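Local coordinates for protein glucuronoarabinoxylan endo-1,4-beta-xylanase (Clostridium papyrosolvens, PDB 4FMV) that hydrolyses internal beta-1,4 linkages of xylan, and perhaps of related beta-glucans, with this chain forming the family 30 catalytic part of a longer protein, at residues A[44-49]-A[265-270]; A[22-27]-A[86-91]; A[80-85]-A[227-232]. All coordinates share one frame; numbering follows the deposited sequence.

Overall arrangement
All three contacts belong to the family 30 (beta/alpha)8 barrel. Contact 1 joins strand 45-49 to the end of strand 261-266; contact 3 crosses the barrel interior, near the centre of the chain, between strands 82-86 and 227-232; contact 2 joins the loops that follow strands 11-22 and 82-86. Centres lie about 10 Å apart for contacts 1 and 2, about 11 Å for 1 and 3, and about 14 Å for 2 and 3. Along the chain the segments run 22-27, 44-49, 80-85, 86-91, 227-232, 265-270, so contacts 1 and 3 bring early strands against late ones, and contact 2 joins two early loops. Contact 2 lies at the strands' C-terminal end, where such barrels carry their active site.

Contact 1. Residues A[44-49]-A[265-270]; sequences SILRLR and WWITWP
Arg47 and Trp265 meet where a guanidinium group approaches the six-membered ring of an indole. Arg47 NH1 comes 3.5 Å from Trp265 CZ3. The two planes stand 56° apart, so this is a slanted approach and not a flat stack. Arg47 is fully stretched from CG to NE, with CG trans to its own nitrogen (chi1 -179°), and so carries its charged end well away from strand 45-49. Trp265 has its CB directed away from that strand, yet its indole swings back far enough to reach the arginine. A second, apolar touch lies beside it, from Leu46 and from Ile267, two residues past Trp265: Leu46 CD1 lies 4.2 Å from Ile267 CD1, methyl against methyl.

Behind these pairs stand the groups that position them. The guanidinium is held by several polar partners: NE bonds Ser86 OG, NH1 forms a salt bridge with Glu232, and NH2 meets both Glu177 and Asn142. So many partners should hold the guanidinium in one orientation. On the other segment, one indole face of Trp265 is covered by Trp266, whose CG sits 3.5 Å above it. Trp266 is in turn sandwiched, with Trp265 NE1 over one face and Trp269 CD1 over the opposite one, and its own NE1 bonds Asn271.

Strand 11-22 lies between strands 45-49 and 261-266 in the barrel wall and pairs in parallel with both. Arg47 points to the inside of that wall, whereas Leu46 faces the surrounding layer of helices: it packs on Met34 and Tyr38 of helix 31-40 and on Asn72 and Ala76 of helix 67-78, while Ile267 rests on Val33 and Leu37 of helix 31-40.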
ATOM      1  N   SER A  44      -0.794   6.785  -6.555  1.00 13.91           N
ATOM      2  CA  SER A  44      -2.021   6.246  -7.138  1.00 12.78           C
ATOM      3  C   SER A  44      -3.066   5.640  -6.165  1.00  6.85           C
ATOM      4  O   SER A  44      -4.064   5.086  -6.607  1.00  6.83           O
ATOM      5  CB  SER A  44      -1.635   5.261  -8.235  1.00 11.83           C
ATOM      6  OG  SER A  44      -0.721   4.334  -7.682  1.00 13.08           O
ATOM      7  N   ILE A  45      -2.802   5.677  -4.860  1.00  7.04           N
ATOM      8  CA  ILE A  45      -3.741   5.144  -3.881  1.00  8.40           C
ATOM      9  C   ILE A  45      -3.739   6.025  -2.627  1.00  8.70           C
ATOM     10  O   ILE A  45      -2.677   6.436  -2.157  1.00 10.28           O
ATOM     11  CB  ILE A  45      -3.392   3.684  -3.453  1.00 11.93           C
ATOM     12  CG1 ILE A  45      -3.242   2.769  -4.669  1.00 12.62           C
ATOM     13  CG2 ILE A  45      -4.453   3.132  -2.481  1.00 12.62           C
ATOM     14  CD1 ILE A  45      -2.792   1.327  -4.310  1.00  3.72           C
ATOM     15  N   LEU A  46      -4.928   6.304  -2.099  1.00  7.20           N
ATOM     16  CA  LEU A  46      -5.092   7.004  -0.824  1.00  7.79           C
ATOM     17  C   LEU A  46      -5.928   6.165   0.127  1.00  9.84           C
ATOM     18  O   LEU A  46      -6.977   5.630  -0.253  1.00  9.08           O
ATOM     19  CB  LEU A  46      -5.799   8.363  -1.029  1.00  7.87           C
ATOM     20  CG  LEU A  46      -6.081   9.142   0.261  1.00 10.28           C
ATOM     21  CD1 LEU A  46      -4.781   9.577   0.994  1.00  3.31           C
ATOM     22  CD2 LEU A  46      -6.925  10.356  -0.036  1.00 10.40           C
ATOM     23  N   ARG A  47      -5.464   6.063   1.367  1.00 10.28           N
ATOM     24  CA  ARG A  47      -6.177   5.359   2.427  1.00  9.26           C
ATOM     25  C   ARG A  47      -6.786   6.363   3.406  1.00  8.10           C
ATOM     26  O   ARG A  47      -6.059   7.124   4.055  1.00  9.90           O
ATOM     27  CB  ARG A  47      -5.201   4.433   3.193  1.00  4.48           C
ATOM     28  CG  ARG A  47      -5.833   3.621   4.325  1.00  5.33           C
ATOM     29  CD  ARG A  47      -4.761   2.837   5.088  1.00  6.55           C
ATOM     30  NE  ARG A  47      -5.332   1.930   6.104  1.00  7.58           N
ATOM     31  CZ  ARG A  47      -4.811   1.737   7.311  1.00  7.57           C
ATOM     32  NH1 ARG A  47      -3.719   2.394   7.650  1.00  7.76           N
ATOM     33  NH2 ARG A  47      -5.363   0.855   8.166  1.00  8.99           N
ATOM     34  N   LEU A  48      -8.113   6.306   3.549  1.00  8.23           N
ATOM     35  CA  LEU A  48      -8.878   7.098   4.513  1.00  9.34           C
ATOM     36  C   LEU A  48      -9.076   6.320   5.817  1.00 10.78           C
ATOM     37  O   LEU A  48      -9.078   5.084   5.825  1.00  7.04           O
ATOM     38  CB  LEU A  48     -10.266   7.432   3.963  1.00 11.50           C
ATOM     39  CG  LEU A  48     -10.396   7.908   2.519  1.00  8.88           C
ATOM     40  CD1 LEU A  48     -11.873   8.007   2.158  1.00  8.39           C
ATOM     41  CD2 LEU A  48      -9.688   9.249   2.348  1.00  8.49           C
ATOM     42  N   ARG A  49      -9.134   7.037   6.932  1.00  9.49           N
ATOM     43  CA  ARG A  49      -9.600   6.429   8.169  1.00 10.47           C
ATOM     44  C   ARG A  49     -11.069   6.802   8.360  1.00 12.31           C
ATOM     45  O   ARG A  49     -11.431   7.977   8.250  1.00 11.45           O
ATOM     46  CB  ARG A  49      -8.787   6.916   9.361  1.00  8.17           C
ATOM     47  CG  ARG A  49      -9.424   6.551  10.710  1.00 11.39           C
ATOM     48  CD  ARG A  49      -8.604   7.043  11.886  1.00  9.77           C
ATOM     49  NE  ARG A  49      -9.456   7.202  13.064  1.00 14.42           N
ATOM     50  CZ  ARG A  49     -10.247   8.259  13.259  1.00 18.83           C
ATOM     51  NH1 ARG A  49     -10.288   9.248  12.362  1.00 16.64           N
ATOM     52  NH2 ARG A  49     -11.004   8.337  14.352  1.00 18.57           N
ATOM     53  N   TRP A 265       1.895   4.722   5.717  1.00  7.58           N
ATOM     54  CA  TRP A 265       1.066   5.260   6.785  1.00  8.39           C
ATOM     55  C   TRP A 265       0.825   6.778   6.539  1.00 11.48           C
ATOM     56  O   TRP A 265       0.839   7.235   5.386  1.00 12.44           O
ATOM     57  CB  TRP A 265       1.692   4.925   8.148  1.00  7.06           C
ATOM     58  CG  TRP A 265       0.960   5.384   9.375  1.00  9.90           C
ATOM     59  CD1 TRP A 265       1.534   5.821  10.540  1.00 10.73           C
ATOM     60  CD2 TRP A 265      -0.465   5.449   9.588  1.00 11.60           C
ATOM     61  NE1 TRP A 265       0.560   6.160  11.452  1.00 10.72           N
ATOM     62  CE2 TRP A 265      -0.673   5.944  10.893  1.00 12.29           C
ATOM     63  CE3 TRP A 265      -1.579   5.147   8.802  1.00 11.69           C
ATOM     64  CZ2 TRP A 265      -1.948   6.144  11.427  1.00 13.26           C
ATOM     65  CZ3 TRP A 265      -2.851   5.344   9.338  1.00  9.79           C
ATOM     66  CH2 TRP A 265      -3.021   5.838  10.636  1.00  9.09           C
ATOM     67  N   TRP A 266       0.387   7.495   7.566  1.00  8.21           N
ATOM     68  CA  TRP A 266      -0.166   8.832   7.410  1.00  6.35           C
ATOM     69  C   TRP A 266       0.760   9.933   6.877  1.00 11.24           C
ATOM     70  O   TRP A 266       1.997   9.859   6.971  1.00  9.68           O
ATOM     71  CB  TRP A 266      -0.855   9.273   8.720  1.00  7.35           C
ATOM     72  CG  TRP A 266       0.026   9.299   9.942  1.00 10.75           C
ATOM     73  CD1 TRP A 266       1.399   9.175   9.994  1.00 12.66           C
ATOM     74  CD2 TRP A 266      -0.414   9.443  11.301  1.00 13.96           C
ATOM     75  NE1 TRP A 266       1.831   9.245  11.305  1.00 12.79           N
ATOM     76  CE2 TRP A 266       0.739   9.405  12.123  1.00 14.37           C
ATOM     77  CE3 TRP A 266      -1.669   9.599  11.899  1.00 15.90           C
ATOM     78  CZ2 TRP A 266       0.669   9.528  13.508  1.00 14.53           C
ATOM     79  CZ3 TRP A 266      -1.742   9.716  13.281  1.00 17.32           C
ATOM     80  CH2 TRP A 266      -0.576   9.685  14.070  1.00 17.35           C
ATOM     81  N   ILE A 267       0.139  10.966   6.298  1.00 10.59           N
ATOM     82  CA  ILE A 267       0.885  11.939   5.520  1.00 10.03           C
ATOM     83  C   ILE A 267       1.487  13.088   6.323  1.00 11.65           C
ATOM     84  O   ILE A 267       2.717  13.208   6.361  1.00 13.26           O
ATOM     85  CB  ILE A 267       0.089  12.503   4.319  1.00 11.18           C
ATOM     86  CG1 ILE A 267      -0.175  11.399   3.285  1.00  8.14           C
ATOM     87  CG2 ILE A 267       0.870  13.635   3.681  1.00  6.66           C
ATOM     88  CD1 ILE A 267      -1.402  11.676   2.386  1.00  6.54           C
ATOM     89  N   THR A 268       0.700  13.941   6.972  1.00 10.12           N
ATOM     90  CA  THR A 268       1.435  15.088   7.490  1.00  9.88           C
ATOM     91  C   THR A 268       1.701  14.885   8.971  1.00  8.85           C
ATOM     92  O   THR A 268       1.116  15.541   9.827  1.00 10.29           O
ATOM     93  CB  THR A 268       0.496  16.313   7.336  1.00 15.95           C
ATOM     94  OG1 THR A 268      -0.822  15.957   7.795  1.00 10.95           O
ATOM     95  CG2 THR A 268       0.367  16.702   5.847  1.00 12.52           C
ATOM     96  N   TRP A 269       2.813  14.205   9.203  1.00 10.25           N
ATOM     97  CA  TRP A 269       3.289  13.796  10.524  1.00 12.82           C
ATOM     98  C   TRP A 269       4.797  13.630  10.406  1.00 13.73           C
ATOM     99  O   TRP A 269       5.269  13.334   9.316  1.00 17.29           O
ATOM    100  CB  TRP A 269       2.616  12.490  10.930  1.00 11.54           C
ATOM    101  CG  TRP A 269       1.155  12.664  11.232  1.00 15.22           C
ATOM    102  CD1 TRP A 269       0.103  12.537  10.364  1.00 16.47           C
ATOM    103  CD2 TRP A 269       0.587  12.997  12.502  1.00 17.88           C
ATOM    104  NE1 TRP A 269      -1.086  12.782  11.018  1.00 18.19           N
ATOM    105  CE2 TRP A 269      -0.817  13.051  12.334  1.00 18.93           C
ATOM    106  CE3 TRP A 269       1.128  13.251  13.768  1.00 19.97           C
ATOM    107  CZ2 TRP A 269      -1.680  13.354  13.381  1.00 19.90           C
ATOM    108  CZ3 TRP A 269       0.265  13.556  14.809  1.00 22.83           C
ATOM    109  CH2 TRP A 269      -1.121  13.602  14.609  1.00 22.19           C
ATOM    110  N   PRO A 270       5.545  13.755  11.510  1.00 14.26           N
ATOM    111  CA  PRO A 270       7.002  13.547  11.488  1.00 15.86           C
ATOM    112  C   PRO A 270       7.447  12.151  11.023  1.00 16.49           C
ATOM    113  O   PRO A 270       8.473  12.044  10.343  1.00 14.42           O
ATOM    114  CB  PRO A 270       7.397  13.747  12.950  1.00 18.29           C
ATOM    115  CG  PRO A 270       6.355  14.712  13.486  1.00 19.39           C
ATOM    116  CD  PRO A 270       5.080  14.311  12.798  1.00 17.71           C
TER

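Contact 2. Residues A[22-27]-A[86-91]; sequences SSAWCG and SPWNPP
Ala24 and Trp25 occupy the two corners of a type II beta turn running from Ser23 to Cys26, closed by Cys26 N to Ser23 O at 3.0 Å. Ala24 directs its methyl at the other loop, and Trp25 reaches it with the end of its indole. Trp25 brings the far corner of its six-membered ring down on the indole of Trp88: Trp25 CH2 stands 3.5 Å from Trp88 NE1. The pair is a T-shaped stack, edge of Trp25 to face of Trp88, with the planes at 71°. Between the six-membered ring of Trp25 and the five-membered ring of Trp88 the centroids are 4.8 Å apart. CH2 lands toward the rim of the Trp88 face, not over its middle. Beside it, the methyl Ala24 CB makes a looser apolar touch with Trp88 CH2 at 4.4 Å.

These loops follow strands 11-22 and 82-86 of the barrel, at the C-terminal end where (beta/alpha)8 glycoside hydrolases bind their substrates. The first loop starts with an ST turn: Ser22 OG accepts the backbone N-H of Ala24 at 3.1 Å, with an angle of 163° at the hydrogen, and it also bonds the carbonyl of Arg47, tying the turn to strand 45-49. From its turn corner with positive phi, Trp25 sets CG opposite its carbonyl carbon (chi1 -75°), which carries the six-membered ring over to Trp88. The same indole also packs on Arg49, Trp265 and Trp266. Trp88 takes a further edge-to-face partner in Trp150, and the next residue, Asn89, anchors its loop through Glu52 and Thr151.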
ATOM      1  N   SER A  22      -1.626   7.415   3.588  1.00  6.64           N
ATOM      2  CA  SER A  22      -2.907   7.577   4.255  1.00  8.58           C
ATOM      3  C   SER A  22      -3.146   9.011   4.733  1.00  7.95           C
ATOM      4  O   SER A  22      -2.234   9.673   5.214  1.00  9.10           O
ATOM      5  CB  SER A  22      -3.014   6.606   5.437  1.00 10.64           C
ATOM      6  OG  SER A  22      -4.250   6.766   6.116  1.00  8.25           O
ATOM      7  N   SER A  23      -4.378   9.479   4.587  1.00  7.46           N
ATOM      8  CA  SER A  23      -4.804  10.773   5.140  1.00  8.00           C
ATOM      9  C   SER A  23      -5.403  10.655   6.556  1.00  8.61           C
ATOM     10  O   SER A  23      -5.968  11.621   7.076  1.00  8.36           O
ATOM     11  CB  SER A  23      -5.774  11.491   4.188  1.00  8.64           C
ATOM     12  OG  SER A  23      -6.855  10.652   3.805  1.00  7.76           O
ATOM     13  N   ALA A  24      -5.339   9.460   7.154  1.00  7.72           N
ATOM     14  CA  ALA A  24      -5.905   9.238   8.498  1.00  7.26           C
ATOM     15  C   ALA A  24      -5.397  10.250   9.509  1.00  8.06           C
ATOM     16  O   ALA A  24      -4.201  10.493   9.590  1.00 11.68           O
ATOM     17  CB  ALA A  24      -5.559   7.814   8.995  1.00  4.94           C
ATOM     18  N   TRP A  25      -6.313  10.845  10.268  1.00 10.37           N
ATOM     19  CA  TRP A  25      -5.981  11.829  11.305  1.00 10.35           C
ATOM     20  C   TRP A  25      -5.193  13.043  10.791  1.00 12.31           C
ATOM     21  O   TRP A  25      -4.553  13.746  11.569  1.00 13.52           O
ATOM     22  CB  TRP A  25      -5.212  11.164  12.450  1.00 11.22           C
ATOM     23  CG  TRP A  25      -6.072  10.319  13.355  1.00 14.95           C
ATOM     24  CD1 TRP A  25      -7.138  10.744  14.119  1.00 16.82           C
ATOM     25  CD2 TRP A  25      -5.939   8.910  13.602  1.00 13.89           C
ATOM     26  NE1 TRP A  25      -7.669   9.678  14.811  1.00 16.00           N
ATOM     27  CE2 TRP A  25      -6.944   8.549  14.526  1.00 14.24           C
ATOM     28  CE3 TRP A  25      -5.053   7.914  13.142  1.00  8.41           C
ATOM     29  CZ2 TRP A  25      -7.097   7.226  14.998  1.00 15.04           C
ATOM     30  CZ3 TRP A  25      -5.211   6.607  13.616  1.00 11.57           C
ATOM     31  CH2 TRP A  25      -6.230   6.278  14.525  1.00 12.90           C
ATOM     32  N   CYS A  26      -5.267  13.309   9.491  1.00  9.96           N
ATOM     33  CA  CYS A  26      -4.617  14.491   8.897  1.00 10.31           C
ATOM     34  C   CYS A  26      -5.560  15.680   8.744  1.00 14.49           C
ATOM     35  O   CYS A  26      -5.207  16.695   8.115  1.00 18.22           O
ATOM     36  CB  CYS A  26      -3.959  14.135   7.559  1.00  9.91           C
ATOM     37  SG  CYS A  26      -2.676  12.891   7.795  1.00 10.42           S
ATOM     38  N   GLY A  27      -6.775  15.539   9.265  1.00 12.64           N
ATOM     39  CA  GLY A  27      -7.803  16.538   9.027  1.00 13.39           C
ATOM     40  C   GLY A  27      -8.006  16.693   7.526  1.00 13.32           C
ATOM     41  O   GLY A  27      -8.017  15.699   6.777  1.00  7.94           O
ATOM     42  N   SER A  86     -10.243   2.383   6.036  1.00  8.17           N
ATOM     43  CA  SER A  86     -10.178   1.402   7.140  1.00  4.55           C
ATOM     44  C   SER A  86     -10.732   2.052   8.414  1.00  8.22           C
ATOM     45  O   SER A  86     -10.432   3.233   8.690  1.00 10.14           O
ATOM     46  CB  SER A  86      -8.708   1.060   7.418  1.00  4.73           C
ATOM     47  OG  SER A  86      -8.012   0.588   6.265  1.00  7.83           O
ATOM     48  N   PRO A  87     -11.573   1.318   9.171  1.00  8.09           N
ATOM     49  CA  PRO A  87     -11.984   1.598  10.556  1.00  9.57           C
ATOM     50  C   PRO A  87     -10.994   1.103  11.635  1.00  8.43           C
ATOM     51  O   PRO A  87     -10.545  -0.055  11.546  1.00  5.58           O
ATOM     52  CB  PRO A  87     -13.319   0.856  10.652  1.00  9.85           C
ATOM     53  CG  PRO A  87     -13.097  -0.419   9.716  1.00  6.62           C
ATOM     54  CD  PRO A  87     -11.919  -0.064   8.780  1.00  7.05           C
ATOM     55  N   TRP A  88     -10.696   1.921  12.644  1.00 10.40           N
ATOM     56  CA  TRP A  88     -10.102   1.450  13.901  1.00  7.59           C
ATOM     57  C   TRP A  88     -11.108   0.968  14.937  1.00  9.13           C
ATOM     58  O   TRP A  88     -10.797   0.117  15.756  1.00  9.13           O
ATOM     59  CB  TRP A  88      -9.209   2.510  14.547  1.00  6.06           C
ATOM     60  CG  TRP A  88      -7.831   2.669  13.983  1.00  6.54           C
ATOM     61  CD1 TRP A  88      -6.639   2.591  14.674  1.00  8.19           C
ATOM     62  CD2 TRP A  88      -7.490   3.016  12.630  1.00  6.90           C
ATOM     63  NE1 TRP A  88      -5.584   2.865  13.817  1.00  7.52           N
ATOM     64  CE2 TRP A  88      -6.080   3.120  12.567  1.00  8.89           C
ATOM     65  CE3 TRP A  88      -8.240   3.235  11.472  1.00 12.80           C
ATOM     66  CZ2 TRP A  88      -5.410   3.418  11.375  1.00  9.23           C
ATOM     67  CZ3 TRP A  88      -7.580   3.544  10.304  1.00 16.00           C
ATOM     68  CH2 TRP A  88      -6.171   3.642  10.267  1.00 14.23           C
ATOM     69  N   ASN A  89     -12.280   1.600  14.962  1.00 10.50           N
ATOM     70  CA  ASN A  89     -13.351   1.196  15.868  1.00 11.04           C
ATOM     71  C   ASN A  89     -14.697   1.390  15.195  1.00 11.41           C
ATOM     72  O   ASN A  89     -14.844   2.261  14.334  1.00 10.16           O
ATOM     73  CB  ASN A  89     -13.361   2.034  17.161  1.00 13.28           C
ATOM     74  CG  ASN A  89     -12.066   1.931  17.965  1.00 14.25           C
ATOM     75  OD1 ASN A  89     -11.822   0.952  18.674  1.00 12.03           O
ATOM     76  ND2 ASN A  89     -11.261   2.974  17.894  1.00 13.98           N
ATOM     77  N   PRO A  90     -15.704   0.595  15.593  1.00  8.94           N
ATOM     78  CA  PRO A  90     -17.028   1.059  15.176  1.00 10.69           C
ATOM     79  C   PRO A  90     -17.467   2.194  16.108  1.00  9.86           C
ATOM     80  O   PRO A  90     -16.740   2.482  17.064  1.00  6.86           O
ATOM     81  CB  PRO A  90     -17.904  -0.171  15.370  1.00 11.83           C
ATOM     82  CG  PRO A  90     -17.221  -0.973  16.430  1.00 14.87           C
ATOM     83  CD  PRO A  90     -15.740  -0.684  16.320  1.00 10.38           C
ATOM     84  N   PRO A  91     -18.661   2.780  15.875  1.00  8.59           N
ATOM     85  CA  PRO A  91     -19.230   3.707  16.855  1.00  8.27           C
ATOM     86  C   PRO A  91     -19.297   3.077  18.239  1.00  9.72           C
ATOM     87  O   PRO A  91     -19.501   1.868  18.362  1.00 11.79           O
ATOM     88  CB  PRO A  91     -20.651   3.929  16.329  1.00  5.95           C
ATOM     89  CG  PRO A  91     -20.527   3.762  14.872  1.00  6.12           C
ATOM     90  CD  PRO A  91     -19.559   2.601  14.724  1.00  6.61           C
TER

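Contact 3. Residues A[80-85]-A[227-232]; sequences GAIVFA and ELWMTE
Glu227 OE1 is gripped by two donors: NE1 of Trp229, the indole that reaches across to Phe84, and NE of Arg17, which makes a salt bridge. The Trp229 NE1 to Glu227 OE1 bond is 3.0 Å long with an angle of 156° at the hydrogen. The oxygen lies in the plane of the indole, but the donor comes to it from well above the carboxylate plane. By holding the nitrogen side of the ring, this bond should help keep the rotation of Trp229, whose six-membered ring points toward strand 82-85.

There the indole edge meets the face of Phe84 in a T-shaped stack, centroids 5.3 Å apart and planes at 79°. The leading atom is Trp229 CZ3, 3.7 Å from Phe84 CD1 and displaced toward the rim of the phenyl ring. Phe84 carries CG between its own nitrogen and carbonyl carbon (chi1 74°), a torsion that places the ring within touch of the tryptophan. Ile82 sends its CD1 methyl toward the same indole, 4.0 Å from Trp229 CH2. Further along, Thr231 meets the CZ end of the phenyl ring at a slant: Thr231 CB lies 4.0 Å from Phe84 CZ, and Thr231 CG2 lies 4.1 Å from Phe84 CE2. The hydroxyl of this threonine serves another purpose, bonding Glu177.

The two strands, 82-86 and 227-232, sit four places apart in the order round the barrel, so these side chains bridge its interior, with segment axes 10.7 Å apart. Phe84 also packs on Ile45 and Arg47 of the adjacent strand 45-49, while Trp229 rests against Val201 of strand 201-205 and against Ala261 and Ile263 of strand 261-266.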
ATOM      1  N   GLY A  80      -6.169  10.910 -10.235  1.00 13.20           N
ATOM      2  CA  GLY A  80      -6.191   9.556 -10.753  1.00 16.84           C
ATOM      3  C   GLY A  80      -5.931   8.446  -9.736  1.00 14.21           C
ATOM      4  O   GLY A  80      -5.797   7.280 -10.120  1.00 17.30           O
ATOM      5  N   ALA A  81      -5.850   8.776  -8.451  1.00  9.56           N
ATOM      6  CA  ALA A  81      -5.671   7.723  -7.433  1.00  9.69           C
ATOM      7  C   ALA A  81      -6.974   7.022  -7.123  1.00 12.14           C
ATOM      8  O   ALA A  81      -8.048   7.613  -7.270  1.00 13.73           O
ATOM      9  CB  ALA A  81      -5.084   8.295  -6.139  1.00 10.28           C
ATOM     10  N   ILE A  82      -6.898   5.773  -6.665  1.00  8.58           N
ATOM     11  CA  ILE A  82      -8.096   5.150  -6.136  1.00  7.35           C
ATOM     12  C   ILE A  82      -8.078   5.421  -4.643  1.00  8.32           C
ATOM     13  O   ILE A  82      -7.056   5.858  -4.107  1.00  9.94           O
ATOM     14  CB  ILE A  82      -8.100   3.620  -6.375  1.00  8.70           C
ATOM     15  CG1 ILE A  82      -6.874   2.972  -5.723  1.00  8.10           C
ATOM     16  CG2 ILE A  82      -8.181   3.311  -7.879  1.00 10.15           C
ATOM     17  CD1 ILE A  82      -6.767   1.458  -5.948  1.00  9.26           C
ATOM     18  N   VAL A  83      -9.155   5.059  -3.956  1.00  7.13           N
ATOM     19  CA  VAL A  83      -9.313   5.423  -2.544  1.00  8.91           C
ATOM     20  C   VAL A  83      -9.921   4.262  -1.796  1.00  8.82           C
ATOM     21  O   VAL A  83     -10.908   3.685  -2.252  1.00  9.15           O
ATOM     22  CB  VAL A  83     -10.278   6.650  -2.370  1.00  8.94           C
ATOM     23  CG1 VAL A  83     -10.359   7.061  -0.919  1.00  7.21           C
ATOM     24  CG2 VAL A  83      -9.844   7.815  -3.235  1.00  6.96           C
ATOM     25  N   PHE A  84      -9.345   3.914  -0.653  1.00  8.44           N
ATOM     26  CA  PHE A  84      -9.974   2.931   0.226  1.00  8.17           C
ATOM     27  C   PHE A  84     -10.017   3.454   1.650  1.00  9.16           C
ATOM     28  O   PHE A  84      -9.407   4.483   1.946  1.00 10.19           O
ATOM     29  CB  PHE A  84      -9.320   1.547   0.137  1.00  8.44           C
ATOM     30  CG  PHE A  84      -7.965   1.439   0.822  1.00  8.75           C
ATOM     31  CD1 PHE A  84      -6.819   1.955   0.221  1.00  7.66           C
ATOM     32  CD2 PHE A  84      -7.832   0.761   2.022  1.00 11.04           C
ATOM     33  CE1 PHE A  84      -5.574   1.813   0.823  1.00  6.17           C
ATOM     34  CE2 PHE A  84      -6.593   0.599   2.629  1.00 10.53           C
ATOM     35  CZ  PHE A  84      -5.457   1.138   2.032  1.00  9.44           C
ATOM     36  N   ALA A  85     -10.774   2.775   2.512  1.00 11.51           N
ATOM     37  CA  ALA A  85     -11.011   3.243   3.880  1.00 11.26           C
ATOM     38  C   ALA A  85     -10.882   2.110   4.890  1.00 10.34           C
ATOM     39  O   ALA A  85     -11.360   0.998   4.623  1.00  9.94           O
ATOM     40  CB  ALA A  85     -12.414   3.875   3.981  1.00 10.47           C
ATOM     41  N   GLU A 227      -6.712  -9.555  -4.694  1.00 12.55           N
ATOM     42  CA  GLU A 227      -5.512  -8.747  -4.633  1.00 13.66           C
ATOM     43  C   GLU A 227      -4.920  -8.820  -3.229  1.00 11.35           C
ATOM     44  O   GLU A 227      -5.615  -9.121  -2.265  1.00 12.51           O
ATOM     45  CB  GLU A 227      -5.817  -7.297  -5.009  1.00 17.05           C
ATOM     46  CG  GLU A 227      -6.209  -7.095  -6.466  1.00 23.62           C
ATOM     47  CD  GLU A 227      -5.514  -5.897  -7.093  1.00 26.13           C
ATOM     48  OE1 GLU A 227      -5.712  -4.773  -6.594  1.00 28.21           O
ATOM     49  OE2 GLU A 227      -4.768  -6.089  -8.076  1.00 19.15           O
ATOM     50  N   LEU A 228      -3.627  -8.544  -3.140  1.00 11.87           N
ATOM     51  CA  LEU A 228      -2.880  -8.573  -1.896  1.00  7.27           C
ATOM     52  C   LEU A 228      -2.117  -7.249  -1.764  1.00 12.29           C
ATOM     53  O   LEU A 228      -1.248  -6.950  -2.594  1.00 14.27           O
ATOM     54  CB  LEU A 228      -1.899  -9.754  -1.942  1.00  5.34           C
ATOM     55  CG  LEU A 228      -0.904  -9.937  -0.783  1.00  9.10           C
ATOM     56  CD1 LEU A 228      -1.618 -10.175   0.549  1.00  9.60           C
ATOM     57  CD2 LEU A 228       0.089 -11.091  -1.053  1.00  4.78           C
ATOM     58  N   TRP A 229      -2.439  -6.452  -0.739  1.00  8.31           N
ATOM     59  CA  TRP A 229      -1.815  -5.146  -0.582  1.00 10.88           C
ATOM     60  C   TRP A 229      -1.185  -5.037   0.794  1.00 12.57           C
ATOM     61  O   TRP A 229      -1.776  -5.470   1.780  1.00 12.90           O
ATOM     62  CB  TRP A 229      -2.837  -4.012  -0.647  1.00  7.60           C
ATOM     63  CG  TRP A 229      -3.680  -3.890  -1.857  1.00 10.77           C
ATOM     64  CD1 TRP A 229      -3.693  -4.691  -2.968  1.00  9.08           C
ATOM     65  CD2 TRP A 229      -4.671  -2.887  -2.067  1.00  9.86           C
ATOM     66  NE1 TRP A 229      -4.651  -4.238  -3.859  1.00  9.16           N
ATOM     67  CE2 TRP A 229      -5.255  -3.125  -3.326  1.00  7.94           C
ATOM     68  CE3 TRP A 229      -5.122  -1.795  -1.305  1.00  9.72           C
ATOM     69  CZ2 TRP A 229      -6.279  -2.319  -3.839  1.00  8.00           C
ATOM     70  CZ3 TRP A 229      -6.133  -1.003  -1.813  1.00  8.65           C
ATOM     71  CH2 TRP A 229      -6.692  -1.258  -3.067  1.00  9.07           C
ATOM     72  N   MET A 230      -0.028  -4.392   0.866  1.00 11.56           N
ATOM     73  CA  MET A 230       0.514  -4.011   2.157  1.00  8.77           C
ATOM     74  C   MET A 230      -0.064  -2.610   2.386  1.00 11.85           C
ATOM     75  O   MET A 230       0.278  -1.661   1.677  1.00 13.06           O
ATOM     76  CB  MET A 230       2.027  -3.919   2.032  1.00  5.84           C
ATOM     77  CG  MET A 230       2.783  -3.980   3.332  1.00  7.70           C
ATOM     78  SD  MET A 230       2.393  -2.659   4.476  1.00  9.22           S
ATOM     79  CE  MET A 230       2.916  -1.193   3.551  1.00  9.15           C
ATOM     80  N   THR A 231      -0.992  -2.507   3.334  1.00 10.04           N
ATOM     81  CA  THR A 231      -1.777  -1.280   3.516  1.00  9.25           C
ATOM     82  C   THR A 231      -1.316  -0.247   4.549  1.00  8.00           C
ATOM     83  O   THR A 231      -1.906   0.831   4.641  1.00  9.86           O
ATOM     84  CB  THR A 231      -3.247  -1.649   3.830  1.00  8.43           C
ATOM     85  OG1 THR A 231      -3.300  -2.407   5.047  1.00  9.57           O
ATOM     86  CG2 THR A 231      -3.830  -2.467   2.706  1.00  5.68           C
ATOM     87  N   GLU A 232      -0.375  -0.596   5.414  1.00  8.38           N
ATOM     88  CA  GLU A 232       0.229   0.410   6.294  1.00  7.44           C
ATOM     89  C   GLU A 232       1.649   0.067   6.709  1.00  8.46           C
ATOM     90  O   GLU A 232       1.897  -1.034   7.222  1.00  8.30           O
ATOM     91  CB  GLU A 232      -0.632   0.579   7.543  1.00  6.86           C
ATOM     92  CG  GLU A 232      -0.318   1.850   8.364  1.00  8.26           C
ATOM     93  CD  GLU A 232      -0.843   1.735   9.766  1.00 10.30           C
ATOM     94  OE1 GLU A 232      -2.053   1.506   9.924  1.00 12.41           O
ATOM     95  OE2 GLU A 232      -0.048   1.836  10.710  1.00 11.29           O
TER